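Local coordinates for UDP-galactopyranose mutase (Deinococcus radiodurans, PDB 3HDQ), which probably catalyses, with the help of bound FAD, the interconversion of UDP-galactopyranose and UDP-galactofuranose, at residues E344-Y349 with A366-Y371; A263-C268 with V359-R364. All coordinates share one frame; numbering follows the deposited sequence.

Interactions 1 and 2 have centres about 9 Å apart on the same side of the chain's centre. Along the chain their segments alternate: 263-268, 344-349, 359-364, then 366-371. Helix 340-355 carries 344-349 and leads into strand 359-361, an outermost strand of the five-stranded parallel sheet, which is consistent with the Rossmann-type FAD-binding domain of the family. The chain then runs through loop 366-371 into helix 373-388. R364 joins the two contacts, its O lying 3.0 Å from R369 N, a probable hydrogen bond. Helix 340-355 and segment 263-268 thus pack on one continuous stretch, 359-371, which carries the FAD contact of R364 and the substrate contact of Y370.

Interaction 1: E344-Y349 with A366-Y371; sequences ELYKKY and ATYRYY. With GDU (galactose-uridine-5'-diphosphate), chain K.
Y346 projects from helix 340-355 toward loop 366-371 and lays one ring face against Y368. The evidence for a CH-pi contact is direct: Y368 CB stands 3.8 Å from the Y346 ring centroid, 21° off the normal, with Y346 CD1 as its closest ring atom at 3.6 Å. The two rings themselves are nearly parallel (planes at 19°), but their centroids lie 5.7 Å apart. They are offset so far that little of one lies over the other, so the stacking is marginal and the CB-to-face contact carries the pair. Y346 CG lies anti to the backbone N (chi1 172°), which extends the ring off the helix so that its hydroxyl comes over the backbone of T367. There Y346 OH and A366 O share one water, 2.8 Å from each, which donates to the carbonyl. Further bonds hold the loop: T367 OG1 to G363 O and Q379 NE2, Y368 OH to P273 O and V337 N. Further along, Y370 OH donates to O2B of the UDP-galactose diphosphate at 2.8 Å, the oxygen lying in the plane of the tyrosine ring at its edge. The helix thus packs on the loop between strand 359-361 and helix 373-388, where Y370, centre of an inverse gamma turn, forms part of the substrate site.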
loop_
_atom_site.group_PDB
_atom_site.type_symbol
_atom_site.label_atom_id
_atom_site.label_comp_id
_atom_site.label_asym_id
_atom_site.label_seq_id
_atom_site.Cartn_x
_atom_site.Cartn_y
_atom_site.Cartn_z
ATOM N N GLU A 344 -19.516 24.397 23.267
ATOM C CA GLU A 344 -20.365 25.518 22.921
ATOM C C GLU A 344 -20.369 25.693 21.414
ATOM O O GLU A 344 -21.410 25.628 20.768
ATOM C CB GLU A 344 -19.790 26.774 23.591
ATOM C CG GLU A 344 -20.447 28.095 23.236
ATOM C CD GLU A 344 -21.717 28.346 24.029
ATOM O OE1 GLU A 344 -22.368 27.359 24.435
ATOM O OE2 GLU A 344 -22.063 29.530 24.242
ATOM N N LEU A 345 -19.185 25.924 20.864
ATOM C CA LEU A 345 -19.011 26.092 19.432
ATOM C C LEU A 345 -19.512 24.877 18.634
ATOM O O LEU A 345 -20.192 25.038 17.617
ATOM C CB LEU A 345 -17.542 26.339 19.125
ATOM C CG LEU A 345 -17.203 27.417 18.113
ATOM C CD1 LEU A 345 -15.962 27.020 17.363
ATOM C CD2 LEU A 345 -18.365 27.660 17.160
ATOM N N TYR A 346 -19.187 23.667 19.093
ATOM C CA TYR A 346 -19.627 22.472 18.379
ATOM C C TYR A 346 -21.146 22.374 18.295
ATOM O O TYR A 346 -21.691 22.000 17.262
ATOM C CB TYR A 346 -19.077 21.170 18.979
ATOM C CG TYR A 346 -19.725 19.964 18.335
ATOM C CD1 TYR A 346 -19.495 19.658 16.994
ATOM C CD2 TYR A 346 -20.606 19.166 19.042
ATOM C CE1 TYR A 346 -20.105 18.566 16.387
ATOM C CE2 TYR A 346 -21.222 18.067 18.442
ATOM C CZ TYR A 346 -20.966 17.774 17.118
ATOM O OH TYR A 346 -21.570 16.690 16.531
ATOM N N LYS A 347 -21.816 22.686 19.397
ATOM C CA LYS A 347 -23.274 22.665 19.461
ATOM C C LYS A 347 -23.899 23.430 18.280
ATOM O O LYS A 347 -24.916 23.019 17.719
ATOM C CB LYS A 347 -23.724 23.287 20.779
ATOM C CG LYS A 347 -24.702 22.433 21.574
ATOM C CD LYS A 347 -24.015 21.172 22.097
ATOM C CE LYS A 347 -24.491 20.804 23.504
ATOM N NZ LYS A 347 -25.951 20.492 23.568
ATOM N N LYS A 348 -23.271 24.536 17.902
ATOM C CA LYS A 348 -23.769 25.362 16.811
ATOM C C LYS A 348 -23.570 24.666 15.463
ATOM O O LYS A 348 -24.444 24.719 14.593
ATOM C CB LYS A 348 -23.057 26.717 16.803
ATOM C CG LYS A 348 -22.962 27.370 18.171
ATOM C CD LYS A 348 -24.060 28.384 18.388
ATOM C CE LYS A 348 -23.780 29.608 17.542
ATOM N NZ LYS A 348 -22.316 29.891 17.568
ATOM N N TYR A 349 -22.414 24.031 15.288
ATOM C CA TYR A 349 -22.124 23.326 14.042
ATOM C C TYR A 349 -23.001 22.099 13.929
ATOM O O TYR A 349 -23.414 21.714 12.835
ATOM C CB TYR A 349 -20.646 22.941 13.951
ATOM C CG TYR A 349 -19.757 24.084 13.507
ATOM C CD1 TYR A 349 -18.800 24.627 14.361
ATOM C CD2 TYR A 349 -19.883 24.626 12.235
ATOM C CE1 TYR A 349 -17.984 25.674 13.949
ATOM C CE2 TYR A 349 -19.071 25.668 11.813
ATOM C CZ TYR A 349 -18.130 26.192 12.670
ATOM O OH TYR A 349 -17.338 27.232 12.242
ATOM N N ALA A 366 -15.852 14.472 12.681
ATOM C CA ALA A 366 -17.115 14.967 12.186
ATOM C C ALA A 366 -18.154 15.184 13.293
ATOM O O ALA A 366 -19.048 16.035 13.162
ATOM C CB ALA A 366 -17.645 14.005 11.117
ATOM N N THR A 367 -18.044 14.417 14.377
ATOM C CA THR A 367 -18.969 14.566 15.495
ATOM C C THR A 367 -18.258 15.081 16.738
ATOM O O THR A 367 -18.840 15.122 17.822
ATOM C CB THR A 367 -19.748 13.261 15.820
ATOM O OG1 THR A 367 -18.857 12.252 16.335
ATOM C CG2 THR A 367 -20.441 12.741 14.582
ATOM N N TYR A 368 -17.000 15.476 16.575
ATOM C CA TYR A 368 -16.239 16.118 17.650
ATOM C C TYR A 368 -16.263 15.284 18.937
ATOM O O TYR A 368 -16.559 15.788 20.024
ATOM C CB TYR A 368 -16.767 17.536 17.905
ATOM C CG TYR A 368 -15.734 18.503 18.460
ATOM C CD1 TYR A 368 -14.627 18.866 17.707
ATOM C CD2 TYR A 368 -15.883 19.065 19.722
ATOM C CE1 TYR A 368 -13.691 19.744 18.189
ATOM C CE2 TYR A 368 -14.944 19.954 20.222
ATOM C CZ TYR A 368 -13.848 20.289 19.446
ATOM O OH TYR A 368 -12.901 21.165 19.922
ATOM N N ARG A 369 -15.953 14.003 18.797
ATOM C CA ARG A 369 -15.951 13.090 19.924
ATOM C C ARG A 369 -14.580 12.436 20.091
ATOM O O ARG A 369 -13.992 11.969 19.120
ATOM C CB ARG A 369 -17.061 12.053 19.754
ATOM C CG ARG A 369 -18.450 12.675 19.898
ATOM C CD ARG A 369 -19.545 11.647 19.778
ATOM N NE ARG A 369 -20.863 12.245 19.595
ATOM C CZ ARG A 369 -21.965 11.536 19.366
ATOM N NH1 ARG A 369 -21.895 10.213 19.294
ATOM N NH2 ARG A 369 -23.132 12.142 19.202
ATOM N N TYR A 370 -14.065 12.439 21.321
ATOM C CA TYR A 370 -12.745 11.864 21.619
ATOM C C TYR A 370 -12.853 10.330 21.653
ATOM O O TYR A 370 -12.764 9.716 22.716
ATOM C CB TYR A 370 -12.211 12.431 22.955
ATOM C CG TYR A 370 -10.725 12.227 23.272
ATOM C CD1 TYR A 370 -9.956 11.283 22.595
ATOM C CD2 TYR A 370 -10.109 12.954 24.287
ATOM C CE1 TYR A 370 -8.606 11.087 22.903
ATOM C CE2 TYR A 370 -8.759 12.765 24.606
ATOM C CZ TYR A 370 -8.015 11.830 23.910
ATOM O OH TYR A 370 -6.681 11.635 24.209
ATOM N N TYR A 371 -13.038 9.725 20.478
ATOM C CA TYR A 371 -13.346 8.296 20.363
ATOM C C TYR A 371 -12.133 7.428 20.029
ATOM O O TYR A 371 -11.273 7.818 19.230
ATOM C CB TYR A 371 -14.408 8.062 19.282
ATOM C CG TYR A 371 -15.845 8.160 19.751
ATOM C CD1 TYR A 371 -16.144 8.307 21.093
ATOM C CD2 TYR A 371 -16.906 8.073 18.850
ATOM C CE1 TYR A 371 -17.449 8.386 21.527
ATOM C CE2 TYR A 371 -18.223 8.145 19.279
ATOM C CZ TYR A 371 -18.483 8.300 20.627
ATOM O OH TYR A 371 -19.780 8.378 21.096
HETATM N N1 GDU K . -2.586 11.656 30.624
HETATM C C2 GDU K . -1.613 12.025 31.318
HETATM N N3 GDU K . -0.490 11.556 31.657
HETATM C C4 GDU K . -0.248 10.340 31.136
HETATM C C5 GDU K . -1.294 9.735 30.278
HETATM C C6 GDU K . -2.426 10.429 30.050
HETATM O O2 GDU K . -1.818 13.321 31.862
HETATM O O4 GDU K . 0.816 9.760 31.342
HETATM C C1D GDU K . -3.761 12.446 30.388
HETATM C C2D GDU K . -3.701 13.541 29.296
HETATM O O2D GDU K . -4.611 14.606 29.541
HETATM C C3D GDU K . -4.076 12.733 28.071
HETATM C C4D GDU K . -5.266 11.969 28.649
HETATM O O4D GDU K . -4.912 11.671 30.003
HETATM O O3D GDU K . -4.414 13.580 26.976
HETATM C C5D GDU K . -5.814 10.831 27.800
HETATM O O5D GDU K . -4.725 9.892 27.732
HETATM P PA GDU K . -4.490 8.944 26.469
HETATM O O1A GDU K . -3.503 7.899 26.860
HETATM O O2A GDU K . -5.772 8.299 26.143
HETATM O O3A GDU K . -3.850 9.766 25.270
HETATM P PB GDU K . -4.041 9.355 23.754
HETATM O O1B GDU K . -3.295 10.437 23.066
HETATM O O2B GDU K . -5.425 9.371 23.220
HETATM O O3B GDU K . -3.308 7.981 23.361
HETATM C "C1'" GDU K . -3.441 7.070 22.252
HETATM C "C2'" GDU K . -4.597 6.091 22.544
HETATM C "C3'" GDU K . -4.356 5.566 23.978
HETATM C "C4'" GDU K . -3.082 4.669 23.947
HETATM C "C5'" GDU K . -1.921 5.482 23.308
HETATM C "C6'" GDU K . -0.678 4.617 22.953
HETATM O "O2'" GDU K . -5.882 6.715 22.360
HETATM O "O3'" GDU K . -5.533 4.852 24.422
HETATM O "O4'" GDU K . -3.388 3.488 23.176
HETATM O "O5'" GDU K . -2.198 6.331 22.159
HETATM O "O6'" GDU K . 0.366 4.705 23.952
HETATM O O HOH W 1 -21.683 16.545 13.770
#

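Interaction 2: A263-C268 with V359-R364; sequences AFFDFC and VTFVGR. With FAD (flavin-adenine dinucleotide), chain L.
R364 N donates to the FAD phosphate oxygen O2P over 3.1 Å, with an N-H...O angle of 151°, at the end of the segment that begins as strand 359-361. Just before it, G363 CA comes within 3.5 Å of the same O2P, a closeness that a residue with no side chain permits. The R364 side chain bends at its third torsion and lays one guanidinium face over FAD C1', while NH1 and NH2 bond to Y334 O and Y371 O, which fixes the group's rotation. The contact between the segments lies at the strand end of 359-364 and is wholly apolar. F361 turns its edge to a face of F264 in a T-shaped pair, centroids 5.1 Å apart and planes at 82°, with F361 CZ 3.7 Å above the F264 plane and toward its rim. F264 is brought there by CG standing anti to the backbone N (chi1 -176°), and its CZ touches V359 CG1 at 4.0 Å. F265 completes the aromatic cluster: its ring is nearly parallel to F361 but slid away, centroids 5.8 Å apart, while F264 CD2 sits 3.5 Å above the centre of its face. With an alanine at F264 the facing ring is gone, and a gap is likely to open between the F361 edge and V359. The helix that carries F264 ends just after it in a Schellman motif, with D266 as C-prime residue. The geometry thus separates two chemistries: dispersion and edge-to-face electrostatics join the helix end to the edge strand, whereas the polar bonds of 363-364, among them the one to the FAD phosphate, lie beyond the strand.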
loop_
_atom_site.group_PDB
_atom_site.type_symbol
_atom_site.label_atom_id
_atom_site.label_comp_id
_atom_site.label_asym_id
_atom_site.label_seq_id
_atom_site.Cartn_x
_atom_site.Cartn_y
_atom_site.Cartn_z
ATOM N N ALA A 263 -14.950 22.870 9.047
ATOM C CA ALA A 263 -14.541 23.043 7.654
ATOM C C ALA A 263 -15.673 22.752 6.687
ATOM O O ALA A 263 -15.781 23.393 5.646
ATOM C CB ALA A 263 -13.336 22.157 7.325
ATOM N N PHE A 264 -16.513 21.781 7.021
ATOM C CA PHE A 264 -17.617 21.441 6.134
ATOM C C PHE A 264 -18.520 22.655 5.947
ATOM O O PHE A 264 -19.051 22.890 4.863
ATOM C CB PHE A 264 -18.411 20.263 6.683
ATOM C CG PHE A 264 -19.498 19.796 5.769
ATOM C CD1 PHE A 264 -19.237 18.846 4.790
ATOM C CD2 PHE A 264 -20.780 20.307 5.876
ATOM C CE1 PHE A 264 -20.241 18.417 3.941
ATOM C CE2 PHE A 264 -21.785 19.881 5.030
ATOM C CZ PHE A 264 -21.513 18.937 4.062
ATOM N N PHE A 265 -18.678 23.430 7.013
ATOM C CA PHE A 265 -19.545 24.587 6.978
ATOM C C PHE A 265 -18.721 25.876 6.887
ATOM O O PHE A 265 -19.100 26.914 7.435
ATOM C CB PHE A 265 -20.476 24.588 8.197
ATOM C CG PHE A 265 -21.473 23.452 8.198
ATOM C CD1 PHE A 265 -21.332 22.379 9.071
ATOM C CD2 PHE A 265 -22.554 23.456 7.322
ATOM C CE1 PHE A 265 -22.245 21.338 9.070
ATOM C CE2 PHE A 265 -23.479 22.412 7.318
ATOM C CZ PHE A 265 -23.325 21.356 8.193
ATOM N N ASP A 266 -17.591 25.794 6.192
ATOM C CA ASP A 266 -16.778 26.966 5.863
ATOM C C ASP A 266 -16.424 27.835 7.074
ATOM O O ASP A 266 -16.331 29.058 6.955
ATOM C CB ASP A 266 -17.476 27.827 4.799
ATOM C CG ASP A 266 -17.593 27.123 3.446
ATOM O OD1 ASP A 266 -16.709 26.307 3.096
ATOM O OD2 ASP A 266 -18.575 27.400 2.722
ATOM N N PHE A 267 -16.230 27.204 8.230
ATOM C CA PHE A 267 -15.855 27.924 9.447
ATOM C C PHE A 267 -16.777 29.117 9.707
ATOM O O PHE A 267 -16.354 30.134 10.260
ATOM C CB PHE A 267 -14.390 28.368 9.367
ATOM C CG PHE A 267 -13.453 27.275 8.898
ATOM C CD1 PHE A 267 -12.989 26.306 9.782
ATOM C CD2 PHE A 267 -13.053 27.207 7.569
ATOM C CE1 PHE A 267 -12.133 25.295 9.350
ATOM C CE2 PHE A 267 -12.197 26.204 7.127
ATOM C CZ PHE A 267 -11.737 25.240 8.020
ATOM N N CYS A 268 -18.038 28.979 9.309
ATOM C CA CYS A 268 -19.013 30.064 9.428
ATOM C C CYS A 268 -19.251 30.545 10.867
ATOM O O CYS A 268 -19.796 31.628 11.076
ATOM C CB CYS A 268 -20.340 29.697 8.742
ATOM S SG CYS A 268 -21.361 28.462 9.590
ATOM N N VAL A 359 -26.839 14.802 4.178
ATOM C CA VAL A 359 -25.511 14.554 4.706
ATOM C C VAL A 359 -25.607 13.960 6.100
ATOM O O VAL A 359 -26.320 14.483 6.957
ATOM C CB VAL A 359 -24.672 15.844 4.762
ATOM C CG1 VAL A 359 -23.248 15.537 5.194
ATOM C CG2 VAL A 359 -24.656 16.512 3.406
ATOM N N THR A 360 -24.908 12.852 6.329
ATOM C CA THR A 360 -24.756 12.371 7.698
ATOM C C THR A 360 -23.303 12.376 8.181
ATOM O O THR A 360 -22.378 12.000 7.461
ATOM C CB THR A 360 -25.536 11.046 8.007
ATOM O OG1 THR A 360 -24.691 10.125 8.702
ATOM C CG2 THR A 360 -26.069 10.402 6.771
ATOM N N PHE A 361 -23.129 12.856 9.407
ATOM C CA PHE A 361 -21.820 13.081 9.988
ATOM C C PHE A 361 -21.476 11.939 10.940
ATOM O O PHE A 361 -22.296 11.549 11.772
ATOM C CB PHE A 361 -21.801 14.440 10.711
ATOM C CG PHE A 361 -22.010 15.616 9.793
ATOM C CD1 PHE A 361 -23.246 15.844 9.206
ATOM C CD2 PHE A 361 -20.965 16.483 9.506
ATOM C CE1 PHE A 361 -23.437 16.899 8.356
ATOM C CE2 PHE A 361 -21.152 17.552 8.651
ATOM C CZ PHE A 361 -22.396 17.763 8.079
ATOM N N VAL A 362 -20.268 11.394 10.797
ATOM C CA VAL A 362 -19.843 10.230 11.577
ATOM C C VAL A 362 -18.354 10.290 11.834
ATOM O O VAL A 362 -17.598 10.698 10.957
ATOM C CB VAL A 362 -20.096 8.897 10.828
ATOM C CG1 VAL A 362 -19.945 7.719 11.786
ATOM C CG2 VAL A 362 -21.464 8.888 10.168
ATOM N N GLY A 363 -17.937 9.879 13.032
ATOM C CA GLY A 363 -16.526 9.695 13.327
ATOM C C GLY A 363 -15.958 10.711 14.295
ATOM O O GLY A 363 -16.634 11.676 14.666
ATOM N N ARG A 364 -14.706 10.502 14.699
ATOM C CA ARG A 364 -14.078 11.369 15.690
ATOM C C ARG A 364 -14.140 12.855 15.310
ATOM O O ARG A 364 -14.521 13.688 16.133
ATOM C CB ARG A 364 -12.626 10.952 15.977
ATOM C CG ARG A 364 -11.894 11.946 16.859
ATOM C CD ARG A 364 -10.381 11.681 17.005
ATOM N NE ARG A 364 -10.098 10.664 18.006
ATOM C CZ ARG A 364 -9.002 10.621 18.759
ATOM N NH1 ARG A 364 -8.059 11.539 18.639
ATOM N NH2 ARG A 364 -8.846 9.637 19.628
HETATM P PA FAD L . -9.956 9.515 10.657
HETATM O O1A FAD L . -9.001 8.479 10.770
HETATM O O2A FAD L . -9.372 10.730 11.050
HETATM O O5B FAD L . -10.361 9.570 9.165
HETATM C C5B FAD L . -11.078 10.591 8.581
HETATM C C4B FAD L . -10.574 10.736 7.182
HETATM O O4B FAD L . -11.264 11.740 6.530
HETATM C C3B FAD L . -9.131 11.175 7.216
HETATM O O3B FAD L . -8.268 10.239 6.663
HETATM C C2B FAD L . -9.109 12.433 6.413
HETATM O O2B FAD L . -8.014 12.428 5.580
HETATM C C1B FAD L . -10.407 12.379 5.663
HETATM N N9A FAD L . -10.849 13.710 5.261
HETATM C C8A FAD L . -11.053 14.792 6.021
HETATM N N7A FAD L . -11.438 15.795 5.275
HETATM C C5A FAD L . -11.489 15.383 4.018
HETATM C C6A FAD L . -11.817 15.994 2.829
HETATM N N6A FAD L . -12.326 17.178 2.814
HETATM N N1A FAD L . -11.774 15.303 1.671
HETATM C C2A FAD L . -11.390 14.010 1.674
HETATM N N3A FAD L . -11.069 13.413 2.840
HETATM C C4A FAD L . -11.103 14.079 3.992
HETATM N N1 FAD L . -7.544 4.588 19.016
HETATM C C2 FAD L . -7.519 3.416 19.659
HETATM O O2 FAD L . -8.501 2.744 19.767
HETATM N N3 FAD L . -6.358 3.002 20.175
HETATM C C4 FAD L . -5.238 3.753 20.045
HETATM O O4 FAD L . -4.202 3.399 20.497
HETATM C C4X FAD L . -5.293 4.937 19.407
HETATM N N5 FAD L . -4.175 5.683 19.299
HETATM C C5X FAD L . -4.228 6.867 18.656
HETATM C C6 FAD L . -3.081 7.614 18.540
HETATM C C7 FAD L . -3.121 8.814 17.888
HETATM C C7M FAD L . -1.901 9.630 17.761
HETATM C C8 FAD L . -4.289 9.261 17.343
HETATM C C8M FAD L . -4.280 10.574 16.655
HETATM C C9 FAD L . -5.438 8.505 17.454
HETATM C C9A FAD L . -5.419 7.304 18.118
HETATM N N10 FAD L . -6.542 6.537 18.231
HETATM C C10 FAD L . -6.461 5.360 18.885
HETATM C "C1'" FAD L . -7.869 7.020 17.771
HETATM C "C2'" FAD L . -8.172 6.670 16.332
HETATM O "O2'" FAD L . -7.214 7.312 15.570
HETATM C "C3'" FAD L . -9.545 7.149 15.872
HETATM O "O3'" FAD L . -10.597 6.569 16.507
HETATM C "C4'" FAD L . -9.834 6.660 14.501
HETATM O "O4'" FAD L . -8.583 6.543 13.896
HETATM C "C5'" FAD L . -10.740 7.653 13.836
HETATM O "O5'" FAD L . -11.449 7.175 12.754
HETATM P P FAD L . -12.199 8.189 11.850
HETATM O O1P FAD L . -12.643 7.530 10.686
HETATM O O2P FAD L . -13.316 8.648 12.586
HETATM O O3P FAD L . -11.234 9.375 11.543
#